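PDB 4DBD: orotidine 5'-phosphate decarboxylase, which probably catalyses the decarboxylation of orotidine 5'-monophosphate to UMP, the last step of de novo UMP synthesis, as a homodimeric TIM-barrel enzyme. Local coordinates for residues P34-D38 and L39-K43; N129-E133 and I134-G138; T144-D147 and H148-Q151; R201-N204 and K205-D209. All coordinates share one frame; numbering follows the deposited sequence.

Contact 1 of 4, residues P34-D38 and L39-K43; sequences PLVLD and LGVDK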
loop_
_atom_site.group_PDB
_atom_site.type_symbol
_atom_site.label_atom_id
_atom_site.label_comp_id
_atom_site.label_asym_id
_atom_site.label_seq_id
_atom_site.Cartn_x
_atom_site.Cartn_y
_atom_site.Cartn_z
ATOM N N PRO A 34 9.131 -5.167 0.706
ATOM C CA PRO A 34 10.498 -5.228 1.239
ATOM C C PRO A 34 11.454 -5.974 0.309
ATOM O O PRO A 34 12.623 -5.571 0.181
ATOM C CB PRO A 34 10.323 -6.003 2.538
ATOM C CG PRO A 34 8.902 -5.669 2.971
ATOM C CD PRO A 34 8.127 -5.629 1.688
ATOM N N LEU A 35 10.974 -7.043 -0.324
ATOM C CA LEU A 35 11.816 -7.833 -1.225
ATOM C C LEU A 35 12.114 -7.062 -2.490
ATOM O O LEU A 35 13.275 -6.942 -2.906
ATOM C CB LEU A 35 11.134 -9.154 -1.587
ATOM C CG LEU A 35 11.927 -10.067 -2.528
ATOM C CD1 LEU A 35 13.112 -10.656 -1.792
ATOM C CD2 LEU A 35 11.065 -11.179 -3.084
ATOM N N VAL A 36 11.062 -6.536 -3.112
ATOM C CA VAL A 36 11.225 -5.796 -4.357
ATOM C C VAL A 36 12.148 -4.586 -4.176
ATOM O O VAL A 36 12.937 -4.277 -5.058
ATOM C CB VAL A 36 9.864 -5.386 -4.937
ATOM C CG1 VAL A 36 10.043 -4.528 -6.183
ATOM C CG2 VAL A 36 9.039 -6.628 -5.262
ATOM N N LEU A 37 12.080 -3.923 -3.024
ATOM C CA LEU A 37 13.004 -2.816 -2.751
ATOM C C LEU A 37 14.434 -3.277 -2.389
ATOM O O LEU A 37 15.397 -2.534 -2.581
ATOM C CB LEU A 37 12.450 -1.890 -1.661
ATOM C CG LEU A 37 11.076 -1.269 -1.929
ATOM C CD1 LEU A 37 10.613 -0.480 -0.721
ATOM C CD2 LEU A 37 11.081 -0.376 -3.173
ATOM N N ASP A 38 14.572 -4.485 -1.853
ATOM C CA ASP A 38 15.898 -5.011 -1.517
ATOM C C ASP A 38 16.604 -5.487 -2.785
ATOM O O ASP A 38 17.676 -4.990 -3.130
ATOM C CB ASP A 38 15.802 -6.156 -0.503
ATOM C CG ASP A 38 15.664 -5.667 0.934
ATOM O OD1 ASP A 38 16.142 -4.548 1.240
ATOM O OD2 ASP A 38 15.084 -6.413 1.765
ATOM N N LEU A 39 15.989 -6.438 -3.484
ATOM C CA LEU A 39 16.584 -7.030 -4.680
ATOM C C LEU A 39 16.446 -6.136 -5.898
ATOM O O LEU A 39 17.252 -6.209 -6.833
ATOM C CB LEU A 39 15.920 -8.373 -5.000
ATOM C CG LEU A 39 16.052 -9.497 -3.981
ATOM C CD1 LEU A 39 15.519 -10.787 -4.584
ATOM C CD2 LEU A 39 17.508 -9.661 -3.554
ATOM N N GLY A 40 15.416 -5.298 -5.894
ATOM C CA GLY A 40 15.052 -4.561 -7.090
ATOM C C GLY A 40 14.108 -5.374 -7.952
ATOM O O GLY A 40 13.967 -6.580 -7.761
ATOM N N VAL A 41 13.463 -4.714 -8.908
ATOM C CA VAL A 41 12.402 -5.324 -9.705
ATOM C C VAL A 41 12.905 -6.431 -10.626
ATOM O O VAL A 41 12.301 -7.504 -10.703
ATOM C CB VAL A 41 11.693 -4.267 -10.577
ATOM C CG1 VAL A 41 10.301 -4.755 -10.985
ATOM C CG2 VAL A 41 11.615 -2.935 -9.837
ATOM N N ASP A 42 13.994 -6.157 -11.344
ATOM C CA ASP A 42 14.535 -7.130 -12.281
ATOM C C ASP A 42 14.981 -8.386 -11.561
ATOM O O ASP A 42 14.595 -9.494 -11.946
ATOM C CB ASP A 42 15.695 -6.539 -13.084
ATOM C CG ASP A 42 15.222 -5.599 -14.176
ATOM O OD1 ASP A 42 14.058 -5.735 -14.623
ATOM O OD2 ASP A 42 16.018 -4.726 -14.583
ATOM N N LYS A 43 15.777 -8.215 -10.510
ATOM C CA LYS A 43 16.239 -9.356 -9.725
ATOM C C LYS A 43 15.084 -10.103 -9.077
ATOM O O LYS A 43 15.136 -11.322 -8.918
ATOM C CB LYS A 43 17.253 -8.918 -8.670
ATOM C CG LYS A 43 18.585 -8.486 -9.276
ATOM C CD LYS A 43 19.302 -9.672 -9.898
ATOM C CE LYS A 43 20.004 -9.275 -11.195
ATOM N NZ LYS A 43 20.886 -10.361 -11.712
#

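Contact 2 of 4, residues N129-E133 and I134-G138; sequences NVIRE and ISPKG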
loop_
_atom_site.group_PDB
_atom_site.type_symbol
_atom_site.label_atom_id
_atom_site.label_comp_id
_atom_site.label_asym_id
_atom_site.label_seq_id
_atom_site.Cartn_x
_atom_site.Cartn_y
_atom_site.Cartn_z
ATOM N N ASN A 129 -19.303 -6.152 2.968
ATOM C CA ASN A 129 -20.037 -5.655 1.807
ATOM C C ASN A 129 -19.146 -5.392 0.600
ATOM O O ASN A 129 -19.493 -5.728 -0.528
ATOM C CB ASN A 129 -20.816 -4.393 2.162
ATOM C CG ASN A 129 -22.008 -4.694 3.019
ATOM O OD1 ASN A 129 -22.435 -5.847 3.103
ATOM N ND2 ASN A 129 -22.554 -3.670 3.669
ATOM N N VAL A 130 -18.003 -4.764 0.833
ATOM C CA VAL A 130 -17.038 -4.581 -0.244
ATOM C C VAL A 130 -16.672 -5.932 -0.846
ATOM O O VAL A 130 -16.635 -6.096 -2.072
ATOM C CB VAL A 130 -15.786 -3.843 0.248
ATOM C CG1 VAL A 130 -14.725 -3.852 -0.818
ATOM C CG2 VAL A 130 -16.143 -2.416 0.643
ATOM N N ILE A 131 -16.392 -6.910 0.011
ATOM C CA ILE A 131 -16.001 -8.227 -0.484
ATOM C C ILE A 131 -17.132 -8.867 -1.285
ATOM O O ILE A 131 -16.903 -9.475 -2.328
ATOM C CB ILE A 131 -15.537 -9.153 0.667
ATOM C CG1 ILE A 131 -14.227 -8.615 1.253
ATOM C CG2 ILE A 131 -15.366 -10.576 0.180
ATOM C CD1 ILE A 131 -13.843 -9.227 2.603
ATOM N N ARG A 132 -18.358 -8.721 -0.799
ATOM C CA ARG A 132 -19.517 -9.236 -1.532
ATOM C C ARG A 132 -19.709 -8.617 -2.922
ATOM O O ARG A 132 -20.019 -9.325 -3.877
ATOM C CB ARG A 132 -20.784 -9.075 -0.696
ATOM C CG ARG A 132 -20.801 -9.956 0.524
ATOM C CD ARG A 132 -21.880 -9.506 1.490
ATOM N NE ARG A 132 -21.926 -10.357 2.668
ATOM C CZ ARG A 132 -22.059 -9.905 3.911
ATOM N NH1 ARG A 132 -22.174 -8.602 4.139
ATOM N NH2 ARG A 132 -22.083 -10.758 4.922
ATOM N N GLU A 133 -19.520 -7.305 -3.040
ATOM C CA GLU A 133 -19.645 -6.643 -4.342
ATOM C C GLU A 133 -18.561 -7.080 -5.326
ATOM O O GLU A 133 -18.834 -7.323 -6.497
ATOM C CB GLU A 133 -19.601 -5.122 -4.194
ATOM C CG GLU A 133 -20.865 -4.504 -3.645
ATOM C CD GLU A 133 -20.777 -2.992 -3.579
ATOM O OE1 GLU A 133 -19.860 -2.424 -4.212
ATOM O OE2 GLU A 133 -21.616 -2.371 -2.888
ATOM N N ILE A 134 -17.328 -7.173 -4.840
ATOM C CA ILE A 134 -16.171 -7.434 -5.692
ATOM C C ILE A 134 -16.027 -8.907 -6.043
ATOM O O ILE A 134 -15.644 -9.248 -7.159
ATOM C CB ILE A 134 -14.868 -6.918 -5.030
ATOM C CG1 ILE A 134 -14.886 -5.387 -4.970
ATOM C CG2 ILE A 134 -13.630 -7.410 -5.781
ATOM C CD1 ILE A 134 -14.676 -4.710 -6.326
ATOM N N SER A 135 -16.353 -9.778 -5.095
ATOM C CA SER A 135 -16.262 -11.218 -5.308
ATOM C C SER A 135 -14.856 -11.645 -5.733
ATOM O O SER A 135 -14.666 -12.198 -6.821
ATOM C CB SER A 135 -17.306 -11.672 -6.337
ATOM O OG SER A 135 -17.254 -13.074 -6.521
ATOM N N PRO A 136 -13.863 -11.386 -4.869
ATOM C CA PRO A 136 -12.463 -11.748 -5.120
ATOM C C PRO A 136 -12.270 -13.266 -5.116
ATOM O O PRO A 136 -13.162 -13.992 -4.686
ATOM C CB PRO A 136 -11.720 -11.113 -3.929
ATOM C CG PRO A 136 -12.776 -11.060 -2.821
ATOM C CD PRO A 136 -14.062 -10.758 -3.546
ATOM N N LYS A 137 -11.130 -13.737 -5.609
ATOM C CA LYS A 137 -10.763 -15.148 -5.482
ATOM C C LYS A 137 -10.654 -15.516 -4.003
ATOM O O LYS A 137 -11.092 -16.591 -3.579
ATOM C CB LYS A 137 -9.425 -15.410 -6.168
ATOM C CG LYS A 137 -8.792 -16.761 -5.819
ATOM C CD LYS A 137 -9.119 -17.837 -6.843
ATOM C CE LYS A 137 -8.481 -19.178 -6.459
ATOM N NZ LYS A 137 -7.285 -18.997 -5.594
ATOM N N GLY A 138 -10.084 -14.605 -3.221
ATOM C CA GLY A 138 -9.774 -14.886 -1.832
ATOM C C GLY A 138 -9.788 -13.666 -0.935
ATOM O O GLY A 138 -9.959 -12.530 -1.401
#

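Contact 3 of 4, residues T144-D147 and H148-Q151; sequences TKLD and HITQ. With SO4 (sulfate ion), chain C.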
loop_
_atom_site.group_PDB
_atom_site.type_symbol
_atom_site.label_atom_id
_atom_site.label_comp_id
_atom_site.label_asym_id
_atom_site.label_seq_id
_atom_site.Cartn_x
_atom_site.Cartn_y
_atom_site.Cartn_z
ATOM N N THR A 144 -3.933 -14.283 14.009
ATOM C CA THR A 144 -4.133 -14.016 15.429
ATOM C C THR A 144 -5.624 -13.881 15.712
ATOM O O THR A 144 -6.051 -13.872 16.869
ATOM C CB THR A 144 -3.506 -12.686 15.832
ATOM O OG1 THR A 144 -3.956 -11.678 14.921
ATOM C CG2 THR A 144 -1.998 -12.765 15.805
ATOM N N LYS A 145 -6.405 -13.749 14.646
ATOM C CA LYS A 145 -7.822 -13.430 14.763
ATOM C C LYS A 145 -8.669 -14.654 14.409
ATOM O O LYS A 145 -9.394 -14.651 13.399
ATOM C CB LYS A 145 -8.166 -12.252 13.843
ATOM C CG LYS A 145 -7.234 -11.037 13.984
ATOM C CD LYS A 145 -7.320 -10.419 15.387
ATOM C CE LYS A 145 -6.595 -9.065 15.467
ATOM N NZ LYS A 145 -7.306 -7.958 14.750
ATOM N N LEU A 146 -8.567 -15.693 15.239
ATOM C CA LEU A 146 -9.198 -16.981 14.948
ATOM C C LEU A 146 -10.719 -16.909 14.848
ATOM O O LEU A 146 -11.290 -17.517 13.957
ATOM C CB LEU A 146 -8.786 -18.061 15.955
ATOM C CG LEU A 146 -7.300 -18.417 16.067
ATOM C CD1 LEU A 146 -7.131 -19.676 16.904
ATOM C CD2 LEU A 146 -6.657 -18.604 14.693
ATOM N N ASP A 147 -11.367 -16.196 15.770
ATOM C CA ASP A 147 -12.822 -16.045 15.720
ATOM C C ASP A 147 -13.248 -15.509 14.363
ATOM O O ASP A 147 -14.222 -15.978 13.767
ATOM C CB ASP A 147 -13.312 -15.089 16.809
ATOM C CG ASP A 147 -13.261 -15.704 18.195
ATOM O OD1 ASP A 147 -12.274 -16.408 18.485
ATOM O OD2 ASP A 147 -14.215 -15.490 18.985
ATOM N N HIS A 148 -12.514 -14.513 13.876
ATOM C CA HIS A 148 -12.872 -13.881 12.603
ATOM C C HIS A 148 -12.669 -14.830 11.422
ATOM O O HIS A 148 -13.424 -14.786 10.443
ATOM C CB HIS A 148 -12.091 -12.580 12.413
ATOM C CG HIS A 148 -12.433 -11.518 13.414
ATOM N ND1 HIS A 148 -13.605 -10.796 13.360
ATOM C CD2 HIS A 148 -11.755 -11.053 14.491
ATOM C CE1 HIS A 148 -13.634 -9.932 14.359
ATOM N NE2 HIS A 148 -12.523 -10.068 15.060
ATOM N N ILE A 149 -11.657 -15.690 11.508
ATOM C CA ILE A 149 -11.433 -16.692 10.470
ATOM C C ILE A 149 -12.642 -17.608 10.340
ATOM O O ILE A 149 -13.132 -17.859 9.237
ATOM C CB ILE A 149 -10.178 -17.550 10.772
ATOM C CG1 ILE A 149 -8.926 -16.680 10.740
ATOM C CG2 ILE A 149 -10.044 -18.693 9.779
ATOM C CD1 ILE A 149 -7.642 -17.439 11.074
ATOM N N THR A 150 -13.127 -18.120 11.469
ATOM C CA THR A 150 -14.253 -19.047 11.407
ATOM C C THR A 150 -15.492 -18.344 10.843
ATOM O O THR A 150 -16.195 -18.884 9.982
ATOM C CB THR A 150 -14.568 -19.640 12.778
ATOM O OG1 THR A 150 -13.356 -20.133 13.373
ATOM C CG2 THR A 150 -15.569 -20.776 12.626
ATOM N N GLN A 151 -15.731 -17.126 11.311
ATOM C CA GLN A 151 -16.868 -16.328 10.868
ATOM C C GLN A 151 -16.763 -15.950 9.402
ATOM O O GLN A 151 -17.741 -16.040 8.669
ATOM C CB GLN A 151 -17.012 -15.084 11.747
ATOM C CG GLN A 151 -17.442 -15.435 13.170
ATOM C CD GLN A 151 -16.962 -14.442 14.204
ATOM O OE1 GLN A 151 -16.495 -13.349 13.871
ATOM N NE2 GLN A 151 -17.065 -14.822 15.480
HETATM S S SO4 C . -11.145 -8.077 18.034
HETATM O O1 SO4 C . -10.469 -9.358 17.830
HETATM O O2 SO4 C . -10.237 -6.988 17.670
HETATM O O3 SO4 C . -12.348 -8.019 17.203
HETATM O O4 SO4 C . -11.522 -7.938 19.436
#

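Contact 4 of 4, residues R201-N204 and K205-D209; sequences RTIN and KIIED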
loop_
_atom_site.group_PDB
_atom_site.type_symbol
_atom_site.label_atom_id
_atom_site.label_comp_id
_atom_site.label_asym_id
_atom_site.label_seq_id
_atom_site.Cartn_x
_atom_site.Cartn_y
_atom_site.Cartn_z
ATOM N N ARG A 201 9.838 -27.655 6.604
ATOM C CA ARG A 201 9.429 -29.056 6.728
ATOM C C ARG A 201 8.818 -29.354 8.109
ATOM O O ARG A 201 7.816 -30.056 8.223
ATOM C CB ARG A 201 10.598 -30.000 6.396
ATOM C CG ARG A 201 11.130 -29.801 4.974
ATOM C CD ARG A 201 12.044 -30.926 4.462
ATOM N NE ARG A 201 11.882 -31.060 3.009
ATOM C CZ ARG A 201 12.860 -31.285 2.130
ATOM N NH1 ARG A 201 14.123 -31.419 2.521
ATOM N NH2 ARG A 201 12.562 -31.376 0.840
ATOM N N THR A 202 9.418 -28.798 9.154
ATOM C CA THR A 202 8.926 -28.979 10.514
ATOM C C THR A 202 7.526 -28.372 10.673
ATOM O O THR A 202 6.611 -29.001 11.217
ATOM C CB THR A 202 9.895 -28.335 11.511
ATOM O OG1 THR A 202 11.194 -28.946 11.391
ATOM C CG2 THR A 202 9.380 -28.477 12.936
ATOM N N ILE A 203 7.362 -27.148 10.174
ATOM C CA ILE A 203 6.071 -26.459 10.207
ATOM C C ILE A 203 5.013 -27.210 9.400
ATOM O O ILE A 203 3.864 -27.334 9.829
ATOM C CB ILE A 203 6.208 -25.022 9.667
ATOM C CG1 ILE A 203 7.036 -24.175 10.645
ATOM C CG2 ILE A 203 4.831 -24.415 9.385
ATOM C CD1 ILE A 203 7.530 -22.869 10.060
ATOM N N ASN A 204 5.393 -27.699 8.225
ATOM C CA ASN A 204 4.486 -28.526 7.447
ATOM C C ASN A 204 4.021 -29.732 8.258
ATOM O O ASN A 204 2.829 -30.062 8.260
ATOM C CB ASN A 204 5.129 -28.977 6.129
ATOM C CG ASN A 204 5.043 -27.920 5.041
ATOM O OD1 ASN A 204 4.168 -27.050 5.070
ATOM N ND2 ASN A 204 5.949 -27.996 4.069
ATOM N N LYS A 205 4.953 -30.382 8.951
ATOM C CA LYS A 205 4.592 -31.536 9.780
ATOM C C LYS A 205 3.612 -31.143 10.882
ATOM O O LYS A 205 2.616 -31.825 11.108
ATOM C CB LYS A 205 5.834 -32.193 10.399
ATOM C CG LYS A 205 6.760 -32.869 9.396
ATOM C CD LYS A 205 7.899 -33.569 10.127
ATOM C CE LYS A 205 9.092 -33.811 9.216
ATOM N NZ LYS A 205 10.355 -33.449 9.919
ATOM N N ILE A 206 3.906 -30.044 11.573
ATOM C CA ILE A 206 3.022 -29.541 12.624
ATOM C C ILE A 206 1.615 -29.309 12.096
ATOM O O ILE A 206 0.615 -29.664 12.734
ATOM C CB ILE A 206 3.557 -28.224 13.225
ATOM C CG1 ILE A 206 4.826 -28.489 14.042
ATOM C CG2 ILE A 206 2.500 -27.562 14.104
ATOM C CD1 ILE A 206 5.637 -27.233 14.354
ATOM N N ILE A 207 1.532 -28.708 10.920
ATOM C CA ILE A 207 0.240 -28.372 10.355
ATOM C C ILE A 207 -0.555 -29.610 9.946
ATOM O O ILE A 207 -1.744 -29.701 10.240
ATOM C CB ILE A 207 0.387 -27.400 9.167
ATOM C CG1 ILE A 207 0.878 -26.046 9.680
ATOM C CG2 ILE A 207 -0.942 -27.252 8.426
ATOM C CD1 ILE A 207 1.146 -25.020 8.604
ATOM N N GLU A 208 0.096 -30.565 9.282
ATOM C CA GLU A 208 -0.610 -31.762 8.830
ATOM C C GLU A 208 -1.034 -32.655 9.998
ATOM O O GLU A 208 -1.938 -33.484 9.854
ATOM C CB GLU A 208 0.205 -32.549 7.792
ATOM C CG GLU A 208 1.550 -33.069 8.281
ATOM C CD GLU A 208 1.979 -34.350 7.569
ATOM O OE1 GLU A 208 1.253 -34.801 6.656
ATOM O OE2 GLU A 208 3.038 -34.915 7.930
ATOM N N ASP A 209 -0.388 -32.482 11.151
ATOM C CA ASP A 209 -0.822 -33.158 12.375
ATOM C C ASP A 209 -2.080 -32.497 12.938
ATOM O O ASP A 209 -3.073 -33.168 13.220
ATOM C CB ASP A 209 0.284 -33.147 13.433
ATOM C CG ASP A 209 1.434 -34.096 13.105
ATOM O OD1 ASP A 209 1.248 -35.013 12.274
ATOM O OD2 ASP A 209 2.528 -33.925 13.691
HETATM O O HOH W 1 11.848 -31.335 9.843
#

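Contact 1 of 4, residues P34-D38 and L39-K43
L39 N turns back to L35 O at 2.8 Å, almost in line with the C=O, to close the last turn of helix 33-39, and G40 then swings to a positive phi of 87° and becomes the N-cap of helix 41-48. A second backbone bond, G40 N to V36 O, is also 2.8 Å long but sharply bent and therefore weak. A side chain at G40 would press on the carbonyl of L39, so this corner suits a glycine.

L35 and L39 meet on one side of the turn, where both also touch P13 and T44. With CG anti to its own N (chi1 -180°), L35 swings its CD1 forward until it lies 3.7 Å from L39 CD1; the two side chains cross obliquely. On another side of the kink, V36 CG1 comes within 4.3 Å of V41 CG2, a loose contact whose setting is the dimer interface: V36 meets L37 of the second subunit and V41 meets V36 of the second subunit. D38 takes no apolar part and forms a salt bridge to R75 of the second subunit. With one sound backbone bond and one weak one, the kink probably relies as well on methyl contacts and on the partner subunit.

Contact 2 of 4, residues N129-E133 and I134-G138
V130 and I131 meet I134 and P136 in a helix-end contact: the last turn of helix 124-134 closes here and the chain runs on towards strand 138-141. Two successive backbone bonds finish the helix. I134 N reaches V130 O at 3.0 Å, and S135 N reaches I131 O at 2.8 Å. S135 then leaves the helical path with a positive phi of 56°.

Next in the chain, the P136 ring packs against the end of the helix. It crosses the I131 side chain at about a right angle, both CD and CG lying 4.0 Å from I131 CG2, while CD also sits 3.3 Å from I131 O. The branch that touches is the one anti to the backbone N of I131; CG1 lies beside that N instead. This is the helix-to-strand return of a TIM barrel, and both residues face inwards: I131 rests on A112 and P136 on L110, both of strand 107-113. I134 brings its CG1 to 3.5 Å from V130 O, and packs on L94 of helix 90-103 as well as on L108.

The outer side of the helix is polar. R132 NH1 donates to N129 OD1 at 3.0 Å, the oxygen lying at the edge of the guanidinium and in its plane. E133 instead extends away to a salt bridge with K91.

Contact 3 of 4, residues T144-D147 and H148-Q151
K145 and H148 both turn CG anti to their own carbonyl carbon (chi1 -50° and -65°), which brings the imidazole alongside the start of the lysine chain, with H148 CD2 3.8 Å from K145 CB. The methylene meets the ring at its edge. From there the lysine bends twice, and its NZ goes to M114 O rather than to the histidine. The next ring atom along the same edge has a polar partner: H148 NE2 donates to sulfate O3 at 3.0 Å and 158°, with the sulfur in the plane of the ring. T121 OG1 holds the same anion, which probably came from the crystallisation liquor.

Behind these residues, three backbone bonds begin helix 146-155, with I149 N to K145 O at 3.1 Å the first of them. L146 and I149 lie side by side, CD2 of the leucine 3.9 Å from CD1 of the isoleucine. Q151 lays its chain along the carbonyl of D147, CD 3.2 Å and CG 3.3 Å from the oxygen, and its NE2 comes to 4.0 Å from D147 CB. With an alanine here, the D147 carbonyl would keep its backbone bond but would probably lose this cover, and D147 CB its amide neighbour. I149 rests on V141 and A176, as expected for the first turn of the helix in a beta-alpha-beta unit of a TIM barrel, here between strands 138-141 and 160-163.

Contact 4 of 4, residues R201-N204 and K205-D209
R201 to K205, T202 to I206, I203 to I207 and N204 to E208 are joined by four consecutive backbone bonds, an unbroken run of alpha-helix. K205 N to R201 O is 3.0 Å long and I206 N to T202 O 2.9 Å.

Apolar contact is sharpest on one side of the helix. I203 and I207 lie side by side and point the same way, CG2 of the first 3.8 Å from CD1 of the second. CG1 anti to the carbonyl carbon of I207 (chi1 -68°) runs back towards I203, which is what brings CD1 to that methyl. T202 and I206 cross at an angle and more loosely, CG2 of the threonine 4.2 Å from CD1 of the isoleucine.

The polar contacts run along another side. One water joins T202 and K205, donating to T202 OG1 at 2.9 Å and accepting from K205 NZ at 2.6 Å. The lysine chain reaches it by passing the R201 carbonyl, its CG 3.2 Å from the oxygen, and the threonine hydroxyl also bonds to T198 O.

R201 is salt-bridged to E25, and N204 hydrogen-bonds S4 and the E25 backbone, outside the strands. I203 and I207 face the barrel, I203 resting on I186 of strand 183-186 and I207 on V6 of strand 6-10, which N204 also touches; helix 196-210 thus meets both the first and the last strand.

In the fold
All four contacts are local, on the outer helices of one eight-stranded barrel or at their ends, and none touches another. Contact 1 differs from the rest because it lies at the dimer interface, where the second subunit supplies a salt bridge and apolar partners. Contacts 2 and 3 come nearest each other, about 8 Å between nearest atoms, and sit at the two ends of strand 138-141: the first delivers the chain into it, the second takes it on into the next helix. Contact 2 buries isoleucines and a proline; contact 3 is largely at the surface and binds a sulfate that probably came from the crystallisation liquor. Contact 4 combines a buried isoleucine pair with a water bridge on the helix beside the first and last strands.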